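PDB 6K8H: aminotransferase class-III from Sphaerobacter thermophilus DSM 20745, which is an omega-transaminase of the aminotransferase class-III family, in the PLP-dependent aminotransferase clan, and is modelled with bound (5-hydroxy-4,6-dimethylpyridin-3-yl)methyl dihydrogen phosphate. Local coordinates for residues Arg144-Gly152 with Asp192-Asn200; Arg226-Glu234 with Pro382-Val390. One frame throughout, in Å; residues are numbered along the deposited sequence.

In the fold
Interaction 1 pairs two parallel strands, 146-150 and 194-197, at one margin of the mixed seven-stranded sheet of this aminotransferase; interaction 2 packs the loop between strand 216-221 and helix 235-248 against the loop leading from strand 373-377 to helix 393-408. Along the chain interaction 1 closes before interaction 2 opens, and their centres lie about 17 Å apart. They meet directly: Asp151 is probably hydrogen-bonded to Tyr386, and Asn200 to the backbone N of Glu234. Strand 216-221 lies beside strand 146-150 and runs on into the loop holding Arg226 of the ligand pocket, so the end of the sheet margin touches both loops of interaction 2 close to that pocket.

Interaction 1 (Arg144-Gly152 with Asp192-Asn200); sequences RPRIAKFDG and DSVVVLPFN
Phe150 stands between Leu197 and Phe199, which approach its ring from opposite faces. CB of Leu197 lies over one face, 3.9 Å from the ring centroid, a CH-pi contact, while CD1 of the same leucine reaches the rim at Phe150 CZ (3.6 Å). Against the other face Phe199 turns its edge: CD1 comes 4.0 Å from Phe150 CG, and the ring planes stand at 87°, a T-shaped pair. Phe199 gets there with CG anti to its backbone N (chi1 -166°). The backbone of Pro198 runs past the edge of the Phe150 ring, between the two. On the same side of the sheet CB of Ala148 meets Leu197 CD1. The opposite side carries Ile147, Lys149, Val194 and Val196; there the aliphatic CG of Lys149 leans on Val194 CG1 at 3.8 Å, and NZ continues to the backbone carbonyls of Val163, Ala161 and Cys153. Just past the end of strand 146-150, CB of Asp151 packs on CG1 of Val196, and its OD2 is held by Ser167 and Tyr386. At the start of the pair the extended Arg146 chain lays its guanidinium flat on a backbone oxygen, Asp192 O sitting 3.4 Å from CZ and over the centre of the plane; NH1 makes its salt bridge with Glu215.

The backbones form a parallel ladder in which Leu197 N to Lys149 O is 2.8 Å and Asp151 N to Leu197 O 2.9 Å; the first rung, Ile147 N to Ser193 O, is weak. Past the ladder a water links Asp151 O to Phe199 N. Strand 194-197 is outermost within this chain, strand 146-150 has strand 216-221 on its other side, helix 202-211 covers the Phe150-Leu197 face, and Phe160 of helix 159-162 covers Ile147.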
ATOM      1  N   ARG B 144       9.221 -21.754   6.361  1.00  8.87           N
ATOM      2  CA  ARG B 144      10.131 -21.321   7.410  1.00  9.94           C
ATOM      3  C   ARG B 144       9.765 -19.919   7.898  1.00 10.98           C
ATOM      4  O   ARG B 144       9.209 -19.114   7.146  1.00 11.68           O
ATOM      5  CB  ARG B 144      11.578 -21.347   6.898  1.00 10.19           C
ATOM      6  CG  ARG B 144      12.004 -22.720   6.311  1.00 10.40           C
ATOM      7  CD  ARG B 144      13.411 -22.660   5.712  1.00 12.93           C
ATOM      8  NE  ARG B 144      13.782 -23.872   4.969  1.00 12.68           N
ATOM      9  CZ  ARG B 144      14.842 -23.953   4.166  1.00 15.28           C
ATOM     10  NH1 ARG B 144      15.632 -22.893   4.010  1.00 12.60           N
ATOM     11  NH2 ARG B 144      15.125 -25.087   3.520  1.00 13.87           N
ATOM     12  N   PRO B 145      10.043 -19.598   9.144  1.00 11.48           N
ATOM     13  CA  PRO B 145       9.516 -18.346   9.709  1.00 10.64           C
ATOM     14  C   PRO B 145      10.406 -17.119   9.548  1.00 13.08           C
ATOM     15  O   PRO B 145       9.884 -16.001   9.440  1.00 10.85           O
ATOM     16  CB  PRO B 145       9.329 -18.701  11.188  1.00 14.04           C
ATOM     17  CG  PRO B 145      10.400 -19.722  11.460  1.00 13.51           C
ATOM     18  CD  PRO B 145      10.554 -20.516  10.179  1.00 12.38           C
ATOM     19  N   ARG B 146      11.728 -17.286   9.538  1.00 11.66           N
ATOM     20  CA  ARG B 146      12.625 -16.138   9.608  1.00 12.22           C
ATOM     21  C   ARG B 146      13.044 -15.647   8.223  1.00 11.87           C
ATOM     22  O   ARG B 146      12.986 -16.367   7.226  1.00  7.85           O
ATOM     23  CB  ARG B 146      13.879 -16.472  10.417  1.00 12.43           C
ATOM     24  CG  ARG B 146      13.587 -16.817  11.855  1.00 20.35           C
ATOM     25  CD  ARG B 146      14.847 -17.079  12.635  1.00 21.56           C
ATOM     26  NE  ARG B 146      14.544 -17.122  14.060  1.00 32.11           N
ATOM     27  CZ  ARG B 146      15.452 -17.261  15.019  1.00 35.72           C
ATOM     28  NH1 ARG B 146      16.736 -17.378  14.704  1.00 28.69           N
ATOM     29  NH2 ARG B 146      15.070 -17.290  16.294  1.00 39.49           N
ATOM     30  N   ILE B 147      13.516 -14.400   8.186  1.00  9.61           N
ATOM     31  CA  ILE B 147      14.098 -13.832   6.981  1.00  9.68           C
ATOM     32  C   ILE B 147      15.424 -13.181   7.345  1.00  9.22           C
ATOM     33  O   ILE B 147      15.689 -12.852   8.502  1.00  9.43           O
ATOM     34  CB  ILE B 147      13.173 -12.796   6.304  1.00  9.49           C
ATOM     35  CG1 ILE B 147      13.185 -11.494   7.111  1.00 10.66           C
ATOM     36  CG2 ILE B 147      11.759 -13.366   6.146  1.00 14.81           C
ATOM     37  CD1 ILE B 147      12.545 -10.317   6.419  1.00 11.80           C
ATOM     38  N   ALA B 148      16.256 -12.994   6.328  1.00  9.13           N
ATOM     39  CA  ALA B 148      17.513 -12.280   6.458  1.00  9.18           C
ATOM     40  C   ALA B 148      17.463 -11.049   5.570  1.00  6.51           C
ATOM     41  O   ALA B 148      16.918 -11.093   4.463  1.00  8.34           O
ATOM     42  CB  ALA B 148      18.702 -13.169   6.071  1.00  8.14           C
ATOM     43  N   LYS B 149      18.012  -9.954   6.075  1.00  7.01           N
ATOM     44  CA  LYS B 149      18.202  -8.727   5.293  1.00  6.98           C
ATOM     45  C   LYS B 149      19.538  -8.121   5.687  1.00  7.10           C
ATOM     46  O   LYS B 149      20.210  -8.614   6.590  1.00  9.53           O
ATOM     47  CB  LYS B 149      17.068  -7.726   5.512  1.00  9.21           C
ATOM     48  CG  LYS B 149      16.929  -7.287   6.960  1.00  7.53           C
ATOM     49  CD  LYS B 149      16.100  -6.034   7.031  1.00  9.89           C
ATOM     50  CE  LYS B 149      16.876  -4.844   6.525  1.00  9.33           C
ATOM     51  NZ  LYS B 149      16.203  -3.571   6.909  1.00 10.73           N
ATOM     52  N   PHE B 150      19.925  -7.034   5.024  1.00  8.53           N
ATOM     53  CA  PHE B 150      21.248  -6.453   5.206  1.00  7.54           C
ATOM     54  C   PHE B 150      21.191  -5.177   6.044  1.00  7.72           C
ATOM     55  O   PHE B 150      20.300  -4.342   5.873  1.00  8.63           O
ATOM     56  CB  PHE B 150      21.910  -6.210   3.842  1.00  7.79           C
ATOM     57  CG  PHE B 150      22.294  -7.494   3.152  1.00  9.06           C
ATOM     58  CD1 PHE B 150      21.363  -8.210   2.413  1.00  7.77           C
ATOM     59  CD2 PHE B 150      23.560  -8.036   3.331  1.00  7.54           C
ATOM     60  CE1 PHE B 150      21.702  -9.429   1.818  1.00  7.89           C
ATOM     61  CE2 PHE B 150      23.909  -9.244   2.735  1.00  7.55           C
ATOM     62  CZ  PHE B 150      22.976  -9.940   1.973  1.00  9.12           C
ATOM     63  N   ASP B 151      22.160  -5.053   6.949  1.00  9.31           N
ATOM     64  CA  ASP B 151      22.258  -3.932   7.879  1.00 10.32           C
ATOM     65  C   ASP B 151      22.241  -2.587   7.154  1.00  8.73           C
ATOM     66  O   ASP B 151      22.920  -2.399   6.138  1.00 11.40           O
ATOM     67  CB  ASP B 151      23.546  -4.078   8.683  1.00  9.05           C
ATOM     68  CG  ASP B 151      23.553  -3.240   9.933  1.00  9.63           C
ATOM     69  OD1 ASP B 151      22.467  -2.955  10.467  1.00  9.87           O
ATOM     70  OD2 ASP B 151      24.646  -2.879  10.405  1.00 11.48           O
ATOM     71  N   GLY B 152      21.449  -1.654   7.674  1.00  9.19           N
ATOM     72  CA  GLY B 152      21.425  -0.301   7.149  1.00  8.34           C
ATOM     73  C   GLY B 152      20.634  -0.109   5.876  1.00 10.93           C
ATOM     74  O   GLY B 152      20.724   0.964   5.264  1.00 11.26           O
ATOM     75  N   ASP B 192      13.966 -10.817  16.898  1.00 12.81           N
ATOM     76  CA  ASP B 192      14.519 -12.163  16.915  1.00 15.41           C
ATOM     77  C   ASP B 192      14.251 -12.921  15.626  1.00 15.36           C
ATOM     78  O   ASP B 192      14.990 -13.866  15.325  1.00 16.30           O
ATOM     79  CB  ASP B 192      13.944 -12.971  18.088  1.00 14.38           C
ATOM     80  CG  ASP B 192      14.407 -12.464  19.445  1.00 20.37           C
ATOM     81  OD1 ASP B 192      15.305 -11.591  19.499  1.00 20.59           O
ATOM     82  OD2 ASP B 192      13.861 -12.940  20.472  1.00 22.56           O
ATOM     83  N   SER B 193      13.201 -12.562  14.877  1.00 12.39           N
ATOM     84  CA  SER B 193      12.927 -13.275  13.628  1.00 14.76           C
ATOM     85  C   SER B 193      13.737 -12.779  12.426  1.00 13.94           C
ATOM     86  O   SER B 193      13.575 -13.339  11.340  1.00 13.48           O
ATOM     87  CB  SER B 193      11.440 -13.211  13.282  1.00 13.14           C
ATOM     88  OG  SER B 193      11.119 -11.909  12.818  1.00 11.59           O
ATOM     89  N   VAL B 194      14.565 -11.741  12.556  1.00 10.53           N
ATOM     90  CA  VAL B 194      15.273 -11.162  11.412  1.00 10.32           C
ATOM     91  C   VAL B 194      16.772 -11.360  11.617  1.00 11.52           C
ATOM     92  O   VAL B 194      17.319 -10.968  12.654  1.00 14.85           O
ATOM     93  CB  VAL B 194      14.931  -9.673  11.200  1.00  6.43           C
ATOM     94  CG1 VAL B 194      15.689  -9.122   9.991  1.00  8.69           C
ATOM     95  CG2 VAL B 194      13.442  -9.510  10.996  1.00 11.04           C
ATOM     96  N   VAL B 195      17.416 -12.017  10.654  1.00 10.42           N
ATOM     97  CA  VAL B 195      18.865 -12.210  10.644  1.00 10.02           C
ATOM     98  C   VAL B 195      19.483 -11.080   9.826  1.00  7.54           C
ATOM     99  O   VAL B 195      19.212 -10.963   8.624  1.00  9.08           O
ATOM    100  CB  VAL B 195      19.239 -13.584  10.052  1.00 12.90           C
ATOM    101  CG1 VAL B 195      20.775 -13.744   9.953  1.00 11.90           C
ATOM    102  CG2 VAL B 195      18.633 -14.726  10.859  1.00 12.43           C
ATOM    103  N   VAL B 196      20.327 -10.264  10.460  1.00  7.66           N
ATOM    104  CA  VAL B 196      20.900  -9.072   9.829  1.00  7.65           C
ATOM    105  C   VAL B 196      22.317  -9.387   9.358  1.00  7.88           C
ATOM    106  O   VAL B 196      23.202  -9.688  10.167  1.00  8.44           O
ATOM    107  CB  VAL B 196      20.895  -7.867  10.785  1.00 10.46           C
ATOM    108  CG1 VAL B 196      21.332  -6.618  10.039  1.00  6.58           C
ATOM    109  CG2 VAL B 196      19.493  -7.651  11.380  1.00  9.86           C
ATOM    110  N   LEU B 197      22.536  -9.298   8.042  1.00  9.26           N
ATOM    111  CA  LEU B 197      23.743  -9.656   7.316  1.00  9.75           C
ATOM    112  C   LEU B 197      24.554  -8.417   6.960  1.00  8.94           C
ATOM    113  O   LEU B 197      24.022  -7.306   6.885  1.00 10.29           O
ATOM    114  CB  LEU B 197      23.396 -10.418   6.030  1.00  7.07           C
ATOM    115  CG  LEU B 197      22.371 -11.553   6.131  1.00  8.42           C
ATOM    116  CD1 LEU B 197      21.910 -11.970   4.750  1.00 11.01           C
ATOM    117  CD2 LEU B 197      22.966 -12.727   6.872  1.00  9.83           C
ATOM    118  N   PRO B 198      25.864  -8.577   6.743  1.00  9.15           N
ATOM    119  CA  PRO B 198      26.694  -7.439   6.306  1.00  7.76           C
ATOM    120  C   PRO B 198      26.788  -7.297   4.788  1.00 10.77           C
ATOM    121  O   PRO B 198      27.310  -8.196   4.109  1.00  9.52           O
ATOM    122  CB  PRO B 198      28.065  -7.755   6.919  1.00 13.12           C
ATOM    123  CG  PRO B 198      28.101  -9.270   7.012  1.00 11.63           C
ATOM    124  CD  PRO B 198      26.663  -9.745   7.156  1.00 10.27           C
ATOM    125  N   PHE B 199      26.306  -6.171   4.243  1.00  6.43           N
ATOM    126  CA  PHE B 199      26.303  -5.993   2.791  1.00 10.34           C
ATOM    127  C   PHE B 199      27.737  -5.991   2.259  1.00 11.66           C
ATOM    128  O   PHE B 199      28.636  -5.396   2.858  1.00 10.40           O
ATOM    129  CB  PHE B 199      25.572  -4.695   2.419  1.00  7.57           C
ATOM    130  CG  PHE B 199      25.223  -4.568   0.949  1.00 10.20           C
ATOM    131  CD1 PHE B 199      24.103  -5.205   0.422  1.00 10.57           C
ATOM    132  CD2 PHE B 199      26.013  -3.810   0.097  1.00  8.20           C
ATOM    133  CE1 PHE B 199      23.761  -5.077  -0.923  1.00  7.95           C
ATOM    134  CE2 PHE B 199      25.679  -3.690  -1.251  1.00 10.57           C
ATOM    135  CZ  PHE B 199      24.552  -4.330  -1.758  1.00  9.49           C
ATOM    136  N   ASN B 200      27.960  -6.716   1.156  1.00 11.64           N
ATOM    137  CA  ASN B 200      29.269  -6.774   0.480  1.00 13.72           C
ATOM    138  C   ASN B 200      30.367  -7.374   1.361  1.00 16.18           C
ATOM    139  O   ASN B 200      31.555  -7.079   1.189  1.00 15.49           O
ATOM    140  CB  ASN B 200      29.710  -5.395  -0.029  1.00  9.64           C
ATOM    141  CG  ASN B 200      29.386  -5.189  -1.491  1.00 12.96           C
ATOM    142  OD1 ASN B 200      29.360  -6.140  -2.270  1.00 11.85           O
ATOM    143  ND2 ASN B 200      29.129  -3.940  -1.874  1.00 10.65           N
TER
HETATM  144  O   HOH W   1      24.993  -4.055   5.485  1.00  8.25           O

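Interaction 2 (Arg226-Glu234 with Pro382-Val390); sequences RSLGLYPAE and PLADYRNSV
Tyr231 turns one ring face to Ala384, in a contact between two loops of this class-III aminotransferase, whose family has the fold type I architecture of PLP-dependent enzymes; one loop contains a type I beta turn, Pro382 to Asp385, that leads into a short 3-10 segment, 386-389. A chi1 of -180° swings CG of Tyr231 away from the backbone N and sends the ring out over the turn. Its CB meets CB of Leu383 at 4.0 Å. Farther out CD2 passes the backbone N and CA of Ala384, that N standing over the ring face and offset toward the rim. CE2 makes the closest approach of the ring, 3.6 Å from Ala384 CA, with Ala384 CB also beside it. CZ and OH both lie near that CB, at 4.1 and 4.0 Å. At the tip OH donates to Glu234 OE2, a short bond of 2.5 Å that lies in the ring plane and uses the anti lone pair of the carboxylate oxygen. The same OE2 touches CB of Ala384, so the methyl sits against both the ring and the carboxylate that binds the tyrosine hydroxyl.

Nearer the ligand pocket, to which Arg226 belongs, Leu228 packs on the 3-10 segment. Its CD1 meets CB of Tyr386, whose OH goes on to Asp151, and its CD2 meets the ring CD1 and lies 3.8 Å from Ser389 OG. Between the loops no direct hydrogen bond forms, but a water joins them, donating to Ser389 OG and weakly to Ser227 O. Ser389 OG in turn donates to Tyr386 O at 2.7 Å, an oxygen that also accepts from Ser389 N.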
ATOM      1  N   ARG B 226      20.496   2.723  -1.832  1.00 13.30           N
ATOM      2  CA  ARG B 226      20.750   4.174  -1.665  1.00 14.52           C
ATOM      3  C   ARG B 226      21.247   4.428  -0.234  1.00 15.39           C
ATOM      4  O   ARG B 226      22.140   5.256  -0.060  1.00 12.61           O
ATOM      5  CB  ARG B 226      19.468   4.970  -1.898  1.00 16.76           C
ATOM      6  CG  ARG B 226      19.388   6.217  -1.033  1.00 20.55           C
ATOM      7  CD  ARG B 226      18.179   7.076  -1.311  1.00 20.35           C
ATOM      8  NE  ARG B 226      16.947   6.327  -1.197  1.00 29.33           N
ATOM      9  CZ  ARG B 226      16.335   6.067  -0.052  1.00 37.42           C
ATOM     10  NH1 ARG B 226      16.849   6.498   1.086  1.00 39.00           N
ATOM     11  NH2 ARG B 226      15.198   5.397  -0.054  1.00 37.91           N
ATOM     12  N   SER B 227      20.679   3.711   0.737  1.00  9.73           N
ATOM     13  CA  SER B 227      21.029   3.919   2.137  1.00 18.64           C
ATOM     14  C   SER B 227      22.506   3.670   2.412  1.00 15.98           C
ATOM     15  O   SER B 227      23.075   4.276   3.332  1.00 16.09           O
ATOM     16  CB  SER B 227      20.180   2.983   3.003  1.00 16.05           C
ATOM     17  OG  SER B 227      18.963   3.585   3.379  1.00 31.35           O
ATOM     18  N   LEU B 228      23.147   2.816   1.613  1.00 11.91           N
ATOM     19  CA  LEU B 228      24.560   2.522   1.790  1.00 10.69           C
ATOM     20  C   LEU B 228      25.441   3.239   0.769  1.00 11.89           C
ATOM     21  O   LEU B 228      26.568   2.801   0.512  1.00 17.62           O
ATOM     22  CB  LEU B 228      24.776   1.002   1.750  1.00 10.69           C
ATOM     23  CG  LEU B 228      24.047   0.201   2.852  1.00  9.61           C
ATOM     24  CD1 LEU B 228      24.357  -1.329   2.824  1.00  6.70           C
ATOM     25  CD2 LEU B 228      24.354   0.760   4.225  1.00  9.70           C
ATOM     26  N   GLY B 229      24.970   4.348   0.204  1.00 10.54           N
ATOM     27  CA  GLY B 229      25.784   5.135  -0.700  1.00 12.15           C
ATOM     28  C   GLY B 229      25.707   4.772  -2.168  1.00  9.11           C
ATOM     29  O   GLY B 229      26.559   5.230  -2.942  1.00  8.90           O
ATOM     30  N   LEU B 230      24.731   3.961  -2.584  1.00 11.17           N
ATOM     31  CA  LEU B 230      24.576   3.596  -4.003  1.00 11.57           C
ATOM     32  C   LEU B 230      25.849   2.949  -4.539  1.00 10.12           C
ATOM     33  O   LEU B 230      26.319   3.256  -5.636  1.00 12.14           O
ATOM     34  CB  LEU B 230      24.185   4.806  -4.869  1.00  8.76           C
ATOM     35  CG  LEU B 230      23.437   4.513  -6.174  1.00 11.02           C
ATOM     36  CD1 LEU B 230      22.049   3.938  -5.852  1.00  6.10           C
ATOM     37  CD2 LEU B 230      23.301   5.738  -7.046  1.00  7.94           C
ATOM     38  N   TYR B 231      26.410   2.038  -3.763  1.00  7.91           N
ATOM     39  CA  TYR B 231      27.496   1.203  -4.244  1.00 12.21           C
ATOM     40  C   TYR B 231      26.969  -0.218  -4.375  1.00 12.76           C
ATOM     41  O   TYR B 231      26.510  -0.792  -3.377  1.00  9.72           O
ATOM     42  CB  TYR B 231      28.695   1.256  -3.300  1.00 12.15           C
ATOM     43  CG  TYR B 231      29.850   0.416  -3.763  1.00 12.44           C
ATOM     44  CD1 TYR B 231      30.692   0.853  -4.776  1.00 17.42           C
ATOM     45  CD2 TYR B 231      30.087  -0.828  -3.202  1.00 15.50           C
ATOM     46  CE1 TYR B 231      31.751   0.071  -5.204  1.00 21.81           C
ATOM     47  CE2 TYR B 231      31.131  -1.609  -3.617  1.00 13.43           C
ATOM     48  CZ  TYR B 231      31.960  -1.160  -4.617  1.00 17.50           C
ATOM     49  OH  TYR B 231      33.003  -1.959  -5.020  1.00 17.77           O
ATOM     50  N   PRO B 232      27.009  -0.808  -5.568  1.00 12.72           N
ATOM     51  CA  PRO B 232      26.286  -2.061  -5.809  1.00 10.95           C
ATOM     52  C   PRO B 232      26.913  -3.260  -5.117  1.00 11.93           C
ATOM     53  O   PRO B 232      28.090  -3.269  -4.746  1.00 12.96           O
ATOM     54  CB  PRO B 232      26.351  -2.225  -7.333  1.00 14.86           C
ATOM     55  CG  PRO B 232      26.777  -0.890  -7.872  1.00 13.26           C
ATOM     56  CD  PRO B 232      27.571  -0.233  -6.801  1.00 13.52           C
ATOM     57  N   ALA B 233      26.077  -4.284  -4.924  1.00 12.38           N
ATOM     58  CA  ALA B 233      26.573  -5.600  -4.547  1.00 10.83           C
ATOM     59  C   ALA B 233      27.625  -6.050  -5.555  1.00 14.64           C
ATOM     60  O   ALA B 233      27.401  -6.003  -6.772  1.00  9.70           O
ATOM     61  CB  ALA B 233      25.413  -6.604  -4.489  1.00  9.35           C
ATOM     62  N   GLU B 234      28.798  -6.452  -5.041  1.00 12.88           N
ATOM     63  CA  GLU B 234      29.887  -6.840  -5.923  1.00 13.14           C
ATOM     64  C   GLU B 234      29.618  -8.227  -6.516  1.00 16.01           C
ATOM     65  O   GLU B 234      28.965  -9.063  -5.883  1.00 13.63           O
ATOM     66  CB  GLU B 234      31.219  -6.804  -5.165  1.00 13.94           C
ATOM     67  CG  GLU B 234      31.641  -5.368  -4.826  1.00 19.23           C
ATOM     68  CD  GLU B 234      32.894  -5.259  -3.952  1.00 24.17           C
ATOM     69  OE1 GLU B 234      33.221  -6.223  -3.220  1.00 31.78           O
ATOM     70  OE2 GLU B 234      33.546  -4.184  -3.988  1.00 21.31           O
ATOM     71  N   PRO B 382      36.276   4.079   1.016  1.00  9.08           N
ATOM     72  CA  PRO B 382      35.775   3.007   0.138  1.00  9.54           C
ATOM     73  C   PRO B 382      34.431   2.495   0.639  1.00 10.40           C
ATOM     74  O   PRO B 382      34.342   1.901   1.717  1.00 10.22           O
ATOM     75  CB  PRO B 382      36.859   1.929   0.233  1.00 10.79           C
ATOM     76  CG  PRO B 382      37.547   2.181   1.550  1.00 13.00           C
ATOM     77  CD  PRO B 382      37.386   3.637   1.878  1.00  8.91           C
ATOM     78  N   LEU B 383      33.387   2.704  -0.163  1.00 10.67           N
ATOM     79  CA  LEU B 383      32.039   2.312   0.229  1.00  9.94           C
ATOM     80  C   LEU B 383      31.818   0.809   0.143  1.00 11.30           C
ATOM     81  O   LEU B 383      30.770   0.320   0.594  1.00 11.52           O
ATOM     82  CB  LEU B 383      31.028   3.055  -0.640  1.00 10.25           C
ATOM     83  CG  LEU B 383      31.097   4.562  -0.400  1.00 11.21           C
ATOM     84  CD1 LEU B 383      30.620   5.335  -1.618  1.00  9.23           C
ATOM     85  CD2 LEU B 383      30.271   4.890   0.845  1.00  8.82           C
ATOM     86  N   ALA B 384      32.785   0.071  -0.411  1.00 10.28           N
ATOM     87  CA  ALA B 384      32.745  -1.384  -0.392  1.00 13.12           C
ATOM     88  C   ALA B 384      32.730  -1.931   1.027  1.00 13.61           C
ATOM     89  O   ALA B 384      32.283  -3.066   1.240  1.00 13.76           O
ATOM     90  CB  ALA B 384      33.941  -1.945  -1.171  1.00 15.90           C
ATOM     91  N   ASP B 385      33.219  -1.160   1.996  1.00 12.34           N
ATOM     92  CA  ASP B 385      33.038  -1.445   3.415  1.00 15.89           C
ATOM     93  C   ASP B 385      31.857  -0.598   3.883  1.00 11.48           C
ATOM     94  O   ASP B 385      31.998   0.614   4.071  1.00 10.80           O
ATOM     95  CB  ASP B 385      34.312  -1.126   4.205  1.00 14.32           C
ATOM     96  CG  ASP B 385      35.530  -1.922   3.718  1.00 26.52           C
ATOM     97  OD1 ASP B 385      35.355  -3.062   3.237  1.00 24.83           O
ATOM     98  OD2 ASP B 385      36.675  -1.414   3.817  1.00 29.43           O
ATOM     99  N   TYR B 386      30.697  -1.240   4.084  1.00 11.95           N
ATOM    100  CA  TYR B 386      29.441  -0.495   4.147  1.00 12.92           C
ATOM    101  C   TYR B 386      29.397   0.470   5.322  1.00  8.64           C
ATOM    102  O   TYR B 386      28.723   1.505   5.253  1.00 10.98           O
ATOM    103  CB  TYR B 386      28.252  -1.473   4.195  1.00  8.59           C
ATOM    104  CG  TYR B 386      27.918  -2.072   5.546  1.00  8.59           C
ATOM    105  CD1 TYR B 386      27.072  -1.413   6.440  1.00 10.56           C
ATOM    106  CD2 TYR B 386      28.399  -3.325   5.911  1.00  9.94           C
ATOM    107  CE1 TYR B 386      26.749  -1.972   7.672  1.00  9.44           C
ATOM    108  CE2 TYR B 386      28.076  -3.894   7.144  1.00  8.81           C
ATOM    109  CZ  TYR B 386      27.251  -3.212   8.015  1.00  9.36           C
ATOM    110  OH  TYR B 386      26.922  -3.780   9.237  1.00 11.93           O
ATOM    111  N   ARG B 387      30.125   0.173   6.393  1.00 10.63           N
ATOM    112  CA  ARG B 387      30.086   1.057   7.547  1.00 11.44           C
ATOM    113  C   ARG B 387      30.720   2.404   7.254  1.00 11.02           C
ATOM    114  O   ARG B 387      30.501   3.351   8.014  1.00 11.39           O
ATOM    115  CB  ARG B 387      30.735   0.385   8.752  1.00 13.74           C
ATOM    116  CG  ARG B 387      29.894  -0.779   9.290  1.00 17.11           C
ATOM    117  CD  ARG B 387      30.090  -0.946  10.773  1.00 20.18           C
ATOM    118  NE  ARG B 387      29.475  -2.156  11.302  1.00 19.75           N
ATOM    119  CZ  ARG B 387      28.242  -2.212  11.806  1.00 17.67           C
ATOM    120  NH1 ARG B 387      27.488  -1.121  11.834  1.00 17.99           N
ATOM    121  NH2 ARG B 387      27.764  -3.355  12.285  1.00 13.15           N
ATOM    122  N   ASN B 388      31.489   2.507   6.163  1.00 11.10           N
ATOM    123  CA  ASN B 388      32.035   3.780   5.740  1.00 12.61           C
ATOM    124  C   ASN B 388      30.976   4.721   5.190  1.00 13.54           C
ATOM    125  O   ASN B 388      31.261   5.919   5.053  1.00 11.07           O
ATOM    126  CB  ASN B 388      33.120   3.552   4.688  1.00  9.43           C
ATOM    127  CG  ASN B 388      34.367   2.955   5.283  1.00 11.65           C
ATOM    128  OD1 ASN B 388      34.618   3.111   6.479  1.00 10.74           O
ATOM    129  ND2 ASN B 388      35.156   2.258   4.460  1.00 11.22           N
ATOM    130  N   SER B 389      29.769   4.226   4.869  1.00 10.25           N
ATOM    131  CA  SER B 389      28.765   5.137   4.332  1.00 10.83           C
ATOM    132  C   SER B 389      28.179   6.053   5.406  1.00 12.66           C
ATOM    133  O   SER B 389      27.531   7.042   5.060  1.00 13.94           O
ATOM    134  CB  SER B 389      27.641   4.372   3.615  1.00 11.18           C
ATOM    135  OG  SER B 389      26.974   3.456   4.462  1.00 15.94           O
ATOM    136  N   VAL B 390      28.376   5.742   6.688  1.00 13.38           N
ATOM    137  CA  VAL B 390      27.858   6.582   7.760  1.00 10.26           C
ATOM    138  C   VAL B 390      28.661   7.872   7.849  1.00 15.94           C
ATOM    139  O   VAL B 390      29.899   7.859   7.850  1.00 12.99           O
ATOM    140  CB  VAL B 390      27.880   5.832   9.101  1.00 13.14           C
ATOM    141  CG1 VAL B 390      27.260   6.691  10.180  1.00 12.76           C
ATOM    142  CG2 VAL B 390      27.137   4.499   8.988  1.00 13.45           C
TER
HETATM  143  O   HOH W   2      24.733   3.887   6.281  1.00 17.31           O